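Local structure of protein MJ1225 (Methanocaldococcus jannaschii, 3LFZ) at residues 131-136 against 271-276; 93-98 against 113-118; 157-162 against 180-185. The protein binds adenine nucleotides through its CBS domains and is probably related to the gamma subunit of AMP-activated protein kinase. One frame throughout, in Å; residues are numbered along the deposited sequence.

In the fold
The three contacts surround a central cluster of nucleotide phosphates, and each belongs to the CBS architecture. Interactions 1 and 2, with centres about 13 Å apart, meet directly: strands 117-121 and 127-132 are sheet neighbours, with probable hydrogen bonds between Ile131 O and Ala118 N (2.8 Å) and between Glu133 N and Gly116 O (2.9 Å). Interaction 3 does not touch interaction 1, their centres being about 20 Å apart, yet both reach the same ADP and the ATP of chain D. There Arg134 of interaction 1 and Arg180 of interaction 3 converge on the triphosphate. Interactions 2 and 3 lie about 25 Å apart between centres, each holding the adenine of a different nucleotide.

Interaction 1: 131-136 against 271-276; sequences ITERDV and TEKDVL. With ADP (adenosine-5'-diphosphate), chain C; ATP (adenosine-5'-triphosphate), chain D.
Glu272 OE2 is gripped twice by the guanidinium of Arg134: NE donates over 2.5 Å, within the guanidinium plane and on the syn side of the carboxylate, and NH2 adds a weak second bond. The salt bridge joins the starts of two helices from different CBS domains, each opened by a capping box, Thr132 with Asp135 and Thr271 with Asp274. Bent at chi3 (-53°), the arginine chain also carries NH2 to O3B of the chain D ATP (3.0 Å), so that Glu272 stands as second shell to that phosphate site. Water 1 donates to Glu272 OE1 and accepts a weak bond from Arg134 N. In a second salt bridge Lys273 NZ meets Glu133 OE1 at 2.8 Å, from above the carboxylate plane; the lysine also donates to Phe110 O. An alanine in place of Glu133 is likely to leave the Lys273 ammonium without its carboxylate mate. Beyond the capping box, Asp274 OD1 and OD2 take the two ribose hydroxyls of ADP, while Thr271 OG1 donates to O1A of its alpha-phosphate. On the apolar side Leu276 spreads its two methyls, CD1 lying 3.7 Å from Glu133 CB and CD2 3.7 Å from Val136 CG1.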
loop_
_atom_site.group_PDB
_atom_site.type_symbol
_atom_site.label_atom_id
_atom_site.label_comp_id
_atom_site.label_asym_id
_atom_site.label_seq_id
_atom_site.Cartn_x
_atom_site.Cartn_y
_atom_site.Cartn_z
ATOM N N ILE A 131 -3.789 11.888 6.497
ATOM C CA ILE A 131 -2.331 12.045 6.554
ATOM C C ILE A 131 -1.626 10.698 6.342
ATOM O O ILE A 131 -2.039 9.679 6.894
ATOM C CB ILE A 131 -1.864 12.734 7.883
ATOM C CG1 ILE A 131 -0.353 12.992 7.892
ATOM C CG2 ILE A 131 -2.294 11.943 9.117
ATOM C CD1 ILE A 131 0.028 14.412 7.551
ATOM N N THR A 132 -0.576 10.708 5.524
ATOM C CA THR A 132 0.223 9.511 5.256
ATOM C C THR A 132 1.637 9.695 5.787
ATOM O O THR A 132 2.036 10.808 6.130
ATOM C CB THR A 132 0.313 9.202 3.740
ATOM O OG1 THR A 132 1.021 10.255 3.075
ATOM C CG2 THR A 132 -1.065 9.057 3.123
ATOM N N GLU A 133 2.394 8.602 5.840
ATOM C CA GLU A 133 3.800 8.650 6.223
ATOM C C GLU A 133 4.602 9.528 5.266
ATOM O O GLU A 133 5.571 10.168 5.675
ATOM C CB GLU A 133 4.397 7.244 6.253
ATOM C CG GLU A 133 3.700 6.294 7.208
ATOM C CD GLU A 133 4.220 4.880 7.098
ATOM O OE1 GLU A 133 4.651 4.335 8.132
ATOM O OE2 GLU A 133 4.206 4.318 5.981
ATOM N N ARG A 134 4.190 9.551 3.999
ATOM C CA ARG A 134 4.835 10.379 2.980
ATOM C C ARG A 134 4.695 11.873 3.265
ATOM O O ARG A 134 5.661 12.620 3.114
ATOM C CB ARG A 134 4.295 10.062 1.583
ATOM C CG ARG A 134 5.133 10.656 0.450
ATOM C CD ARG A 134 4.906 9.905 -0.851
ATOM N NE ARG A 134 5.109 8.470 -0.664
ATOM C CZ ARG A 134 4.467 7.522 -1.336
ATOM N NH1 ARG A 134 3.576 7.846 -2.262
ATOM N NH2 ARG A 134 4.718 6.246 -1.080
ATOM N N ASP A 135 3.497 12.296 3.666
ATOM C CA ASP A 135 3.244 13.693 4.028
ATOM C C ASP A 135 4.142 14.134 5.181
ATOM O O ASP A 135 4.682 15.240 5.161
ATOM C CB ASP A 135 1.779 13.911 4.415
ATOM C CG ASP A 135 0.807 13.490 3.328
ATOM O OD1 ASP A 135 1.158 13.552 2.129
ATOM O OD2 ASP A 135 -0.322 13.101 3.686
ATOM N N VAL A 136 4.297 13.262 6.178
ATOM C CA VAL A 136 5.149 13.548 7.335
ATOM C C VAL A 136 6.635 13.598 6.951
ATOM O O VAL A 136 7.353 14.505 7.376
ATOM C CB VAL A 136 4.893 12.557 8.508
ATOM C CG1 VAL A 136 5.790 12.878 9.699
ATOM C CG2 VAL A 136 3.431 12.600 8.937
ATOM N N THR A 271 11.915 1.284 4.066
ATOM C CA THR A 271 10.637 1.841 3.651
ATOM C C THR A 271 10.375 3.158 4.371
ATOM O O THR A 271 11.156 3.566 5.233
ATOM C CB THR A 271 9.461 0.845 3.888
ATOM O OG1 THR A 271 9.116 0.814 5.276
ATOM C CG2 THR A 271 9.815 -0.567 3.418
ATOM N N GLU A 272 9.278 3.817 4.009
ATOM C CA GLU A 272 8.892 5.088 4.616
ATOM C C GLU A 272 8.702 4.976 6.121
ATOM O O GLU A 272 9.008 5.920 6.853
ATOM C CB GLU A 272 7.600 5.606 3.998
ATOM C CG GLU A 272 7.675 5.855 2.511
ATOM C CD GLU A 272 6.381 6.411 1.956
ATOM O OE1 GLU A 272 5.308 5.838 2.235
ATOM O OE2 GLU A 272 6.443 7.427 1.236
ATOM N N LYS A 273 8.185 3.836 6.579
ATOM C CA LYS A 273 8.002 3.620 8.013
ATOM C C LYS A 273 9.348 3.601 8.731
ATOM O O LYS A 273 9.476 4.159 9.822
ATOM C CB LYS A 273 7.221 2.338 8.310
ATOM C CG LYS A 273 6.640 2.305 9.733
ATOM C CD LYS A 273 5.915 1.000 10.053
ATOM C CE LYS A 273 4.691 0.785 9.170
ATOM N NZ LYS A 273 3.734 1.928 9.196
ATOM N N ASP A 274 10.343 2.966 8.115
ATOM C CA ASP A 274 11.693 2.941 8.668
ATOM C C ASP A 274 12.258 4.344 8.783
ATOM O O ASP A 274 12.720 4.739 9.852
ATOM C CB ASP A 274 12.621 2.080 7.815
ATOM C CG ASP A 274 12.175 0.643 7.744
ATOM O OD1 ASP A 274 11.727 0.105 8.780
ATOM O OD2 ASP A 274 12.273 0.053 6.648
ATOM N N VAL A 275 12.211 5.093 7.683
ATOM C CA VAL A 275 12.672 6.481 7.674
ATOM C C VAL A 275 12.105 7.233 8.880
ATOM O O VAL A 275 12.830 7.967 9.555
ATOM C CB VAL A 275 12.311 7.205 6.350
ATOM C CG1 VAL A 275 12.633 8.697 6.430
ATOM C CG2 VAL A 275 13.043 6.571 5.179
ATOM N N LEU A 276 10.822 7.013 9.166
ATOM C CA LEU A 276 10.131 7.701 10.262
ATOM C C LEU A 276 10.619 7.347 11.673
ATOM O O LEU A 276 10.300 8.055 12.632
ATOM C CB LEU A 276 8.614 7.497 10.165
ATOM C CG LEU A 276 7.790 8.359 9.202
ATOM C CD1 LEU A 276 6.329 7.962 9.301
ATOM C CD2 LEU A 276 7.950 9.851 9.479
HETATM P PB ADP C . 5.314 -2.181 3.044
HETATM O O1B ADP C . 5.546 -0.852 2.430
HETATM O O2B ADP C . 5.916 -3.390 2.133
HETATM O O3B ADP C . 3.753 -2.567 3.302
HETATM P PA ADP C . 5.864 -1.087 5.534
HETATM O O1A ADP C . 6.278 0.235 4.993
HETATM O O2A ADP C . 4.326 -1.151 6.069
HETATM O O3A ADP C . 6.013 -2.282 4.461
HETATM O "O5'" ADP C . 6.929 -1.506 6.640
HETATM C "C5'" ADP C . 6.704 -2.110 7.906
HETATM C "C4'" ADP C . 8.026 -2.792 8.324
HETATM O "O4'" ADP C . 8.123 -4.028 7.555
HETATM C "C3'" ADP C . 9.265 -1.947 7.970
HETATM O "O3'" ADP C . 10.266 -2.107 8.980
HETATM C "C2'" ADP C . 9.736 -2.547 6.647
HETATM O "O2'" ADP C . 11.141 -2.375 6.462
HETATM C "C1'" ADP C . 9.375 -4.024 6.810
HETATM N N9 ADP C . 9.191 -4.651 5.469
HETATM C C8 ADP C . 8.566 -4.118 4.414
HETATM N N7 ADP C . 8.606 -4.969 3.388
HETATM C C5 ADP C . 9.259 -6.053 3.786
HETATM C C6 ADP C . 9.608 -7.251 3.172
HETATM N N6 ADP C . 9.275 -7.495 1.907
HETATM N N1 ADP C . 10.288 -8.166 3.885
HETATM C C2 ADP C . 10.626 -7.936 5.148
HETATM N N3 ADP C . 10.309 -6.805 5.760
HETATM C C4 ADP C . 9.631 -5.849 5.108
HETATM P PG ATP D . 1.957 4.897 -3.151
HETATM O O1G ATP D . 1.357 4.235 -1.799
HETATM O O2G ATP D . 1.196 4.481 -4.354
HETATM O O3G ATP D . 1.806 6.478 -2.891
HETATM P PB ATP D . 4.046 3.093 -2.845
HETATM O O1B ATP D . 5.267 3.223 -2.031
HETATM O O2B ATP D . 2.889 2.356 -2.300
HETATM O O3B ATP D . 3.538 4.552 -3.260
HETATM P PA ATP D . 3.407 1.351 -4.923
HETATM O O1A ATP D . 3.395 0.086 -4.155
HETATM O O2A ATP D . 2.128 2.056 -5.157
HETATM O O3A ATP D . 4.446 2.381 -4.238
HETATM O "O5'" ATP D . 4.105 1.080 -6.333
HETATM C "C5'" ATP D . 3.736 1.818 -7.512
HETATM C "C4'" ATP D . 4.599 1.376 -8.701
HETATM O "O4'" ATP D . 5.990 1.695 -8.408
HETATM C "C3'" ATP D . 4.503 -0.148 -8.842
HETATM O "O3'" ATP D . 4.392 -0.495 -10.224
HETATM C "C2'" ATP D . 5.824 -0.654 -8.268
HETATM O "O2'" ATP D . 6.239 -1.859 -8.925
HETATM C "C1'" ATP D . 6.782 0.498 -8.567
HETATM N N9 ATP D . 7.864 0.550 -7.546
HETATM C C8 ATP D . 7.702 0.496 -6.220
HETATM N N7 ATP D . 8.892 0.573 -5.621
HETATM C C5 ATP D . 9.815 0.678 -6.571
HETATM C C6 ATP D . 11.200 0.789 -6.558
HETATM N N6 ATP D . 11.866 0.802 -5.405
HETATM N N1 ATP D . 11.856 0.882 -7.731
HETATM C C2 ATP D . 11.205 0.868 -8.887
HETATM N N3 ATP D . 9.885 0.761 -8.930
HETATM C C4 ATP D . 9.166 0.668 -7.795
HETATM O O HOH W 1 3.143 6.964 2.542
#

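Interaction 2: 93-98 against 113-118; sequences NVITLK and KNVGGA. With ATP (adenosine-5'-triphosphate), chain B.
The backbones draw closest at Thr96 and Ala118, whose CA atoms lie 5.2 Å apart, and no hydrogen bond joins the two segments here; instead Ile95 O faces the methyl of Ala118, with CB at 3.5 Å. What bridges them is the adenine of the chain B ATP, held in the manner usual for a CBS domain, by backbone rather than by side-chain polar groups. Ile95 N donates to N1 over 2.8 Å at 161°, and the amino group N6 returns a nearly straight bond to Ile95 O. N6 gives a second bond to Gly117 O, so both segments share this one nitrogen. Apolar side chains close round the base. Val115 CG1 sits over C5 of the adenine at 3.8 Å, while Val94 CG1 approaches N1 from the opposite side of the ring, at 3.4 Å. With CG1 anti to its carbonyl carbon (chi1 -60°) and the chain extended beyond, Ile95 reaches across the gap: its CD1 lies 3.8 Å from Val115 CG1 and makes a like contact with Lys113 CB, whose own amine leads away. Gly116 N donates to O2B of the triphosphate, though the very short length makes its geometry doubtful; a CB at this glycine would run into O2G. Around the contact runs a beta-alpha-beta unit, in which strand 97-98 lies parallel to strand 117-121 and helix 103-112 connects them. Ile95 and Leu97 pack against that helix through Thr109, Val94 touches strand 48-53, and Ala118 is paired on to Ile131 of strand 127-132.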
loop_
_atom_site.group_PDB
_atom_site.type_symbol
_atom_site.label_atom_id
_atom_site.label_comp_id
_atom_site.label_asym_id
_atom_site.label_seq_id
_atom_site.Cartn_x
_atom_site.Cartn_y
_atom_site.Cartn_z
ATOM N N ASN A 93 -13.643 -0.468 12.013
ATOM C CA ASN A 93 -12.853 -0.130 13.201
ATOM C C ASN A 93 -11.560 0.568 12.749
ATOM O O ASN A 93 -10.453 0.141 13.086
ATOM C CB ASN A 93 -12.561 -1.402 14.024
ATOM C CG ASN A 93 -11.993 -1.109 15.410
ATOM O OD1 ASN A 93 -12.151 -0.012 15.951
ATOM N ND2 ASN A 93 -11.336 -2.106 15.996
ATOM N N VAL A 94 -11.722 1.637 11.967
ATOM C CA VAL A 94 -10.609 2.340 11.310
ATOM C C VAL A 94 -9.712 3.069 12.311
ATOM O O VAL A 94 -10.202 3.615 13.297
ATOM C CB VAL A 94 -11.138 3.361 10.259
ATOM C CG1 VAL A 94 -9.990 4.036 9.502
ATOM C CG2 VAL A 94 -12.085 2.683 9.281
ATOM N N ILE A 95 -8.405 3.074 12.060
ATOM C CA ILE A 95 -7.488 3.896 12.850
ATOM C C ILE A 95 -7.458 5.321 12.288
ATOM O O ILE A 95 -6.986 5.552 11.172
ATOM C CB ILE A 95 -6.066 3.297 12.922
ATOM C CG1 ILE A 95 -6.113 1.905 13.556
ATOM C CG2 ILE A 95 -5.138 4.215 13.725
ATOM C CD1 ILE A 95 -4.843 1.100 13.396
ATOM N N THR A 96 -7.977 6.262 13.074
ATOM C CA THR A 96 -8.110 7.659 12.661
ATOM C C THR A 96 -7.387 8.596 13.627
ATOM O O THR A 96 -7.008 8.190 14.728
ATOM C CB THR A 96 -9.596 8.096 12.589
ATOM O OG1 THR A 96 -10.164 8.094 13.906
ATOM C CG2 THR A 96 -10.407 7.171 11.680
ATOM N N LEU A 97 -7.205 9.847 13.210
ATOM C CA LEU A 97 -6.706 10.893 14.100
ATOM C C LEU A 97 -7.732 12.016 14.247
ATOM O O LEU A 97 -8.411 12.375 13.282
ATOM C CB LEU A 97 -5.369 11.455 13.602
ATOM C CG LEU A 97 -4.170 10.505 13.491
ATOM C CD1 LEU A 97 -3.062 11.157 12.688
ATOM C CD2 LEU A 97 -3.656 10.062 14.860
ATOM N N LYS A 98 -7.847 12.551 15.460
ATOM C CA LYS A 98 -8.718 13.695 15.725
ATOM C C LYS A 98 -8.111 14.944 15.090
ATOM O O LYS A 98 -6.891 15.037 14.958
ATOM C CB LYS A 98 -8.930 13.880 17.234
ATOM C CG LYS A 98 -9.665 12.718 17.914
ATOM C CD LYS A 98 -11.122 12.622 17.464
ATOM C CE LYS A 98 -11.706 11.241 17.739
ATOM N NZ LYS A 98 -13.114 11.130 17.263
ATOM N N LYS A 113 1.080 1.068 15.151
ATOM C CA LYS A 113 -0.175 0.462 14.701
ATOM C C LYS A 113 -0.133 -0.058 13.263
ATOM O O LYS A 113 -1.177 -0.327 12.671
ATOM C CB LYS A 113 -1.348 1.436 14.875
ATOM C CG LYS A 113 -1.484 2.037 16.269
ATOM C CD LYS A 113 -1.784 0.981 17.326
ATOM C CE LYS A 113 -1.685 1.576 18.722
ATOM N NZ LYS A 113 -2.047 0.590 19.781
ATOM N N ASN A 114 1.066 -0.187 12.703
ATOM C CA ASN A 114 1.245 -0.760 11.367
ATOM C C ASN A 114 0.250 -0.221 10.323
ATOM O O ASN A 114 -0.394 -0.993 9.604
ATOM C CB ASN A 114 1.185 -2.296 11.446
ATOM C CG ASN A 114 1.766 -2.977 10.215
ATOM O OD1 ASN A 114 2.654 -2.441 9.550
ATOM N ND2 ASN A 114 1.272 -4.173 9.915
ATOM N N VAL A 115 0.103 1.102 10.277
ATOM C CA VAL A 115 -0.620 1.774 9.190
ATOM C C VAL A 115 0.293 2.814 8.539
ATOM O O VAL A 115 1.229 3.310 9.171
ATOM C CB VAL A 115 -1.948 2.447 9.648
ATOM C CG1 VAL A 115 -2.956 1.405 10.117
ATOM C CG2 VAL A 115 -1.702 3.507 10.731
ATOM N N GLY A 116 0.022 3.133 7.278
ATOM C CA GLY A 116 0.819 4.107 6.538
ATOM C C GLY A 116 0.082 5.396 6.244
ATOM O O GLY A 116 0.656 6.338 5.701
ATOM N N GLY A 117 -1.197 5.432 6.600
ATOM C CA GLY A 117 -2.044 6.585 6.336
ATOM C C GLY A 117 -3.271 6.507 7.210
ATOM O O GLY A 117 -3.804 5.419 7.439
ATOM N N ALA A 118 -3.720 7.651 7.711
ATOM C CA ALA A 118 -4.888 7.669 8.582
ATOM C C ALA A 118 -5.820 8.829 8.277
ATOM O O ALA A 118 -5.362 9.950 8.054
ATOM C CB ALA A 118 -4.467 7.692 10.052
HETATM P PG ATP B . 1.698 1.032 3.923
HETATM O O1G ATP B . 2.318 -0.381 3.469
HETATM O O2G ATP B . 2.285 1.508 5.200
HETATM O O3G ATP B . 2.056 2.025 2.689
HETATM P PB ATP B . -0.827 0.404 5.193
HETATM O O1B ATP B . -0.161 -0.637 6.009
HETATM O O2B ATP B . -1.325 1.633 5.844
HETATM O O3B ATP B . 0.084 0.823 3.906
HETATM P PA ATP B . -2.028 -1.474 3.473
HETATM O O1A ATP B . -2.387 -0.989 2.123
HETATM O O2A ATP B . -0.776 -2.237 3.676
HETATM O O3A ATP B . -2.114 -0.229 4.473
HETATM O "O5'" ATP B . -3.275 -2.355 3.987
HETATM C "C5'" ATP B . -3.171 -3.373 4.997
HETATM C "C4'" ATP B . -4.500 -3.496 5.759
HETATM O "O4'" ATP B . -4.571 -2.357 6.659
HETATM C "C3'" ATP B . -5.712 -3.396 4.818
HETATM O "O3'" ATP B . -6.687 -4.368 5.203
HETATM C "C2'" ATP B . -6.225 -1.974 5.048
HETATM O "O2'" ATP B . -7.637 -1.887 4.840
HETATM C "C1'" ATP B . -5.874 -1.754 6.518
HETATM N N9 ATP B . -5.730 -0.312 6.849
HETATM C C8 ATP B . -4.994 0.593 6.195
HETATM N N7 ATP B . -5.114 1.780 6.791
HETATM C C5 ATP B . -5.924 1.631 7.834
HETATM C C6 ATP B . -6.413 2.488 8.818
HETATM N N6 ATP B . -6.080 3.778 8.842
HETATM N N1 ATP B . -7.236 1.993 9.755
HETATM C C2 ATP B . -7.589 0.712 9.761
HETATM N N3 ATP B . -7.140 -0.127 8.838
HETATM C C4 ATP B . -6.311 0.301 7.871
#

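Interaction 3: 157-162 against 180-185; sequences DVIVAT and RRLPVV. With ADP (adenosine-5'-diphosphate), chain C; ATP (adenosine-5'-triphosphate), chain D.
This is a single parallel beta bridge, in which the loop 157-162 crosses strand 181-186, the touching parts running 65° apart. Ala161 carries it with both backbone groups: its N donates to Pro183 O (3.2 Å, 169°), and its O accepts from Val185 N at 2.9 Å. Val184 CA adds a C-H...O contact to the same oxygen. Flanking the bridge, Val160 has CG1 anti to the backbone N (chi1 -178°), which presses this methyl against Val185 CB at a tight 3.3 Å. Val158 CG1 rests on Pro183 CG (3.6 Å). The arrangement is that of a CBS repeat, where helix 167-177 connects the two segments and covers Leu182 through Val170 and Met174, while the adenine of ADP occupies the cleft between loop and strand. Ile159 N donates to N1 over 2.7 Å; N6 answers by bonding both Ile159 O and Arg181 O. At the start of the strand, Arg181 N and the preceding Arg180 N both donate to the beta-phosphate of ADP. The Arg180 guanidinium turns to the chain D ATP, with O2B at its edge, though crowding of Arg181 NH1 on this phosphate makes bond lengths there doubtful; Arg180 NE is tied to Ser196 OG.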
loop_
_atom_site.group_PDB
_atom_site.type_symbol
_atom_site.label_atom_id
_atom_site.label_comp_id
_atom_site.label_asym_id
_atom_site.label_seq_id
_atom_site.Cartn_x
_atom_site.Cartn_y
_atom_site.Cartn_z
ATOM N N ASP A 157 15.949 -8.980 7.516
ATOM C CA ASP A 157 15.262 -10.188 7.061
ATOM C C ASP A 157 14.182 -9.841 6.047
ATOM O O ASP A 157 13.079 -9.442 6.425
ATOM C CB ASP A 157 14.621 -10.919 8.245
ATOM C CG ASP A 157 15.639 -11.587 9.152
ATOM O OD1 ASP A 157 16.805 -11.133 9.211
ATOM O OD2 ASP A 157 15.264 -12.572 9.821
ATOM N N VAL A 158 14.489 -9.998 4.764
ATOM C CA VAL A 158 13.532 -9.636 3.724
ATOM C C VAL A 158 12.659 -10.818 3.326
ATOM O O VAL A 158 13.153 -11.919 3.079
ATOM C CB VAL A 158 14.209 -9.051 2.462
ATOM C CG1 VAL A 158 13.202 -8.250 1.648
ATOM C CG2 VAL A 158 15.376 -8.170 2.839
ATOM N N ILE A 159 11.355 -10.572 3.294
ATOM C CA ILE A 159 10.402 -11.484 2.687
ATOM C C ILE A 159 10.357 -11.134 1.204
ATOM O O ILE A 159 10.313 -9.959 0.827
ATOM C CB ILE A 159 9.004 -11.383 3.341
ATOM C CG1 ILE A 159 9.090 -11.614 4.862
ATOM C CG2 ILE A 159 8.024 -12.351 2.687
ATOM C CD1 ILE A 159 9.486 -13.036 5.297
ATOM N N VAL A 160 10.384 -12.165 0.372
ATOM C CA VAL A 160 10.758 -12.007 -1.018
ATOM C C VAL A 160 9.850 -12.857 -1.905
ATOM O O VAL A 160 9.241 -13.824 -1.438
ATOM C CB VAL A 160 12.253 -12.413 -1.205
ATOM C CG1 VAL A 160 12.698 -12.218 -2.623
ATOM C CG2 VAL A 160 13.162 -11.614 -0.272
ATOM N N ALA A 161 9.737 -12.469 -3.173
ATOM C CA ALA A 161 9.083 -13.287 -4.187
ATOM C C ALA A 161 10.125 -13.691 -5.228
ATOM O O ALA A 161 11.193 -13.080 -5.303
ATOM C CB ALA A 161 7.940 -12.521 -4.834
ATOM N N THR A 162 9.831 -14.723 -6.014
ATOM C CA THR A 162 10.735 -15.149 -7.088
ATOM C C THR A 162 10.082 -14.946 -8.461
ATOM O O THR A 162 8.855 -14.869 -8.552
ATOM C CB THR A 162 11.221 -16.622 -6.916
ATOM O OG1 THR A 162 10.132 -17.529 -7.128
ATOM C CG2 THR A 162 11.816 -16.851 -5.528
ATOM N N ARG A 180 3.158 -4.774 1.374
ATOM C CA ARG A 180 2.653 -4.437 0.042
ATOM C C ARG A 180 3.697 -4.625 -1.057
ATOM O O ARG A 180 3.343 -4.867 -2.212
ATOM C CB ARG A 180 2.161 -2.994 0.002
ATOM C CG ARG A 180 1.173 -2.621 1.094
ATOM C CD ARG A 180 0.572 -1.255 0.820
ATOM N NE ARG A 180 0.471 -1.012 -0.613
ATOM C CZ ARG A 180 1.075 -0.015 -1.249
ATOM N NH1 ARG A 180 1.793 0.867 -0.571
ATOM N NH2 ARG A 180 0.936 0.112 -2.563
ATOM N N ARG A 181 4.975 -4.498 -0.713
ATOM C CA ARG A 181 6.024 -4.690 -1.714
ATOM C C ARG A 181 7.023 -5.758 -1.364
ATOM O O ARG A 181 7.529 -5.835 -0.242
ATOM C CB ARG A 181 6.757 -3.401 -2.083
ATOM C CG ARG A 181 6.821 -2.379 -1.010
ATOM C CD ARG A 181 5.736 -1.374 -1.219
ATOM N NE ARG A 181 5.779 -0.372 -0.174
ATOM C CZ ARG A 181 5.062 0.738 -0.190
ATOM N NH1 ARG A 181 4.252 0.970 -1.204
ATOM N NH2 ARG A 181 5.156 1.611 0.802
ATOM N N LEU A 182 7.299 -6.578 -2.366
ATOM C CA LEU A 182 8.250 -7.654 -2.241
ATOM C C LEU A 182 9.339 -7.483 -3.287
ATOM O O LEU A 182 9.047 -7.396 -4.484
ATOM C CB LEU A 182 7.550 -9.009 -2.403
ATOM C CG LEU A 182 6.327 -9.288 -1.517
ATOM C CD1 LEU A 182 5.754 -10.658 -1.818
ATOM C CD2 LEU A 182 6.663 -9.169 -0.033
ATOM N N PRO A 183 10.602 -7.420 -2.838
ATOM C CA PRO A 183 11.677 -7.463 -3.822
ATOM C C PRO A 183 11.614 -8.816 -4.519
ATOM O O PRO A 183 11.291 -9.817 -3.877
ATOM C CB PRO A 183 12.949 -7.355 -2.970
ATOM C CG PRO A 183 12.492 -6.915 -1.606
ATOM C CD PRO A 183 11.110 -7.447 -1.454
ATOM N N VAL A 184 11.863 -8.844 -5.825
ATOM C CA VAL A 184 11.892 -10.109 -6.553
ATOM C C VAL A 184 13.341 -10.573 -6.668
ATOM O O VAL A 184 14.191 -9.862 -7.210
ATOM C CB VAL A 184 11.210 -10.031 -7.941
ATOM C CG1 VAL A 184 11.090 -11.424 -8.553
ATOM C CG2 VAL A 184 9.829 -9.393 -7.835
ATOM N N VAL A 185 13.607 -11.762 -6.136
ATOM C CA VAL A 185 14.969 -12.269 -5.998
ATOM C C VAL A 185 15.124 -13.649 -6.626
ATOM O O VAL A 185 14.281 -14.530 -6.442
ATOM C CB VAL A 185 15.405 -12.301 -4.509
ATOM C CG1 VAL A 185 16.714 -13.065 -4.315
ATOM C CG2 VAL A 185 15.533 -10.886 -3.973
HETATM P PB ADP C . 5.314 -2.181 3.044
HETATM O O1B ADP C . 5.546 -0.852 2.430
HETATM O O2B ADP C . 5.916 -3.390 2.133
HETATM O O3B ADP C . 3.753 -2.567 3.302
HETATM P PA ADP C . 5.864 -1.087 5.534
HETATM O O1A ADP C . 6.278 0.235 4.993
HETATM O O2A ADP C . 4.326 -1.151 6.069
HETATM O O3A ADP C . 6.013 -2.282 4.461
HETATM O "O5'" ADP C . 6.929 -1.506 6.640
HETATM C "C5'" ADP C . 6.704 -2.110 7.906
HETATM C "C4'" ADP C . 8.026 -2.792 8.324
HETATM O "O4'" ADP C . 8.123 -4.028 7.555
HETATM C "C3'" ADP C . 9.265 -1.947 7.970
HETATM O "O3'" ADP C . 10.266 -2.107 8.980
HETATM C "C2'" ADP C . 9.736 -2.547 6.647
HETATM O "O2'" ADP C . 11.141 -2.375 6.462
HETATM C "C1'" ADP C . 9.375 -4.024 6.810
HETATM N N9 ADP C . 9.191 -4.651 5.469
HETATM C C8 ADP C . 8.566 -4.118 4.414
HETATM N N7 ADP C . 8.606 -4.969 3.388
HETATM C C5 ADP C . 9.259 -6.053 3.786
HETATM C C6 ADP C . 9.608 -7.251 3.172
HETATM N N6 ADP C . 9.275 -7.495 1.907
HETATM N N1 ADP C . 10.288 -8.166 3.885
HETATM C C2 ADP C . 10.626 -7.936 5.148
HETATM N N3 ADP C . 10.309 -6.805 5.760
HETATM C C4 ADP C . 9.631 -5.849 5.108
HETATM P PG ATP D . 1.957 4.897 -3.151
HETATM O O1G ATP D . 1.357 4.235 -1.799
HETATM O O2G ATP D . 1.196 4.481 -4.354
HETATM O O3G ATP D . 1.806 6.478 -2.891
HETATM P PB ATP D . 4.046 3.093 -2.845
HETATM O O1B ATP D . 5.267 3.223 -2.031
HETATM O O2B ATP D . 2.889 2.356 -2.300
HETATM O O3B ATP D . 3.538 4.552 -3.260
HETATM P PA ATP D . 3.407 1.351 -4.923
HETATM O O1A ATP D . 3.395 0.086 -4.155
HETATM O O2A ATP D . 2.128 2.056 -5.157
HETATM O O3A ATP D . 4.446 2.381 -4.238
HETATM O "O5'" ATP D . 4.105 1.080 -6.333
HETATM C "C5'" ATP D . 3.736 1.818 -7.512
HETATM C "C4'" ATP D . 4.599 1.376 -8.701
HETATM O "O4'" ATP D . 5.990 1.695 -8.408
HETATM C "C3'" ATP D . 4.503 -0.148 -8.842
HETATM O "O3'" ATP D . 4.392 -0.495 -10.224
HETATM C "C2'" ATP D . 5.824 -0.654 -8.268
HETATM O "O2'" ATP D . 6.239 -1.859 -8.925
HETATM C "C1'" ATP D . 6.782 0.498 -8.567
HETATM N N9 ATP D . 7.864 0.550 -7.546
HETATM C C8 ATP D . 7.702 0.496 -6.220
HETATM N N7 ATP D . 8.892 0.573 -5.621
HETATM C C5 ATP D . 9.815 0.678 -6.571
HETATM C C6 ATP D . 11.200 0.789 -6.558
HETATM N N6 ATP D . 11.866 0.802 -5.405
HETATM N N1 ATP D . 11.856 0.882 -7.731
HETATM C C2 ATP D . 11.205 0.868 -8.887
HETATM N N3 ATP D . 9.885 0.761 -8.930
HETATM C C4 ATP D . 9.166 0.668 -7.795
#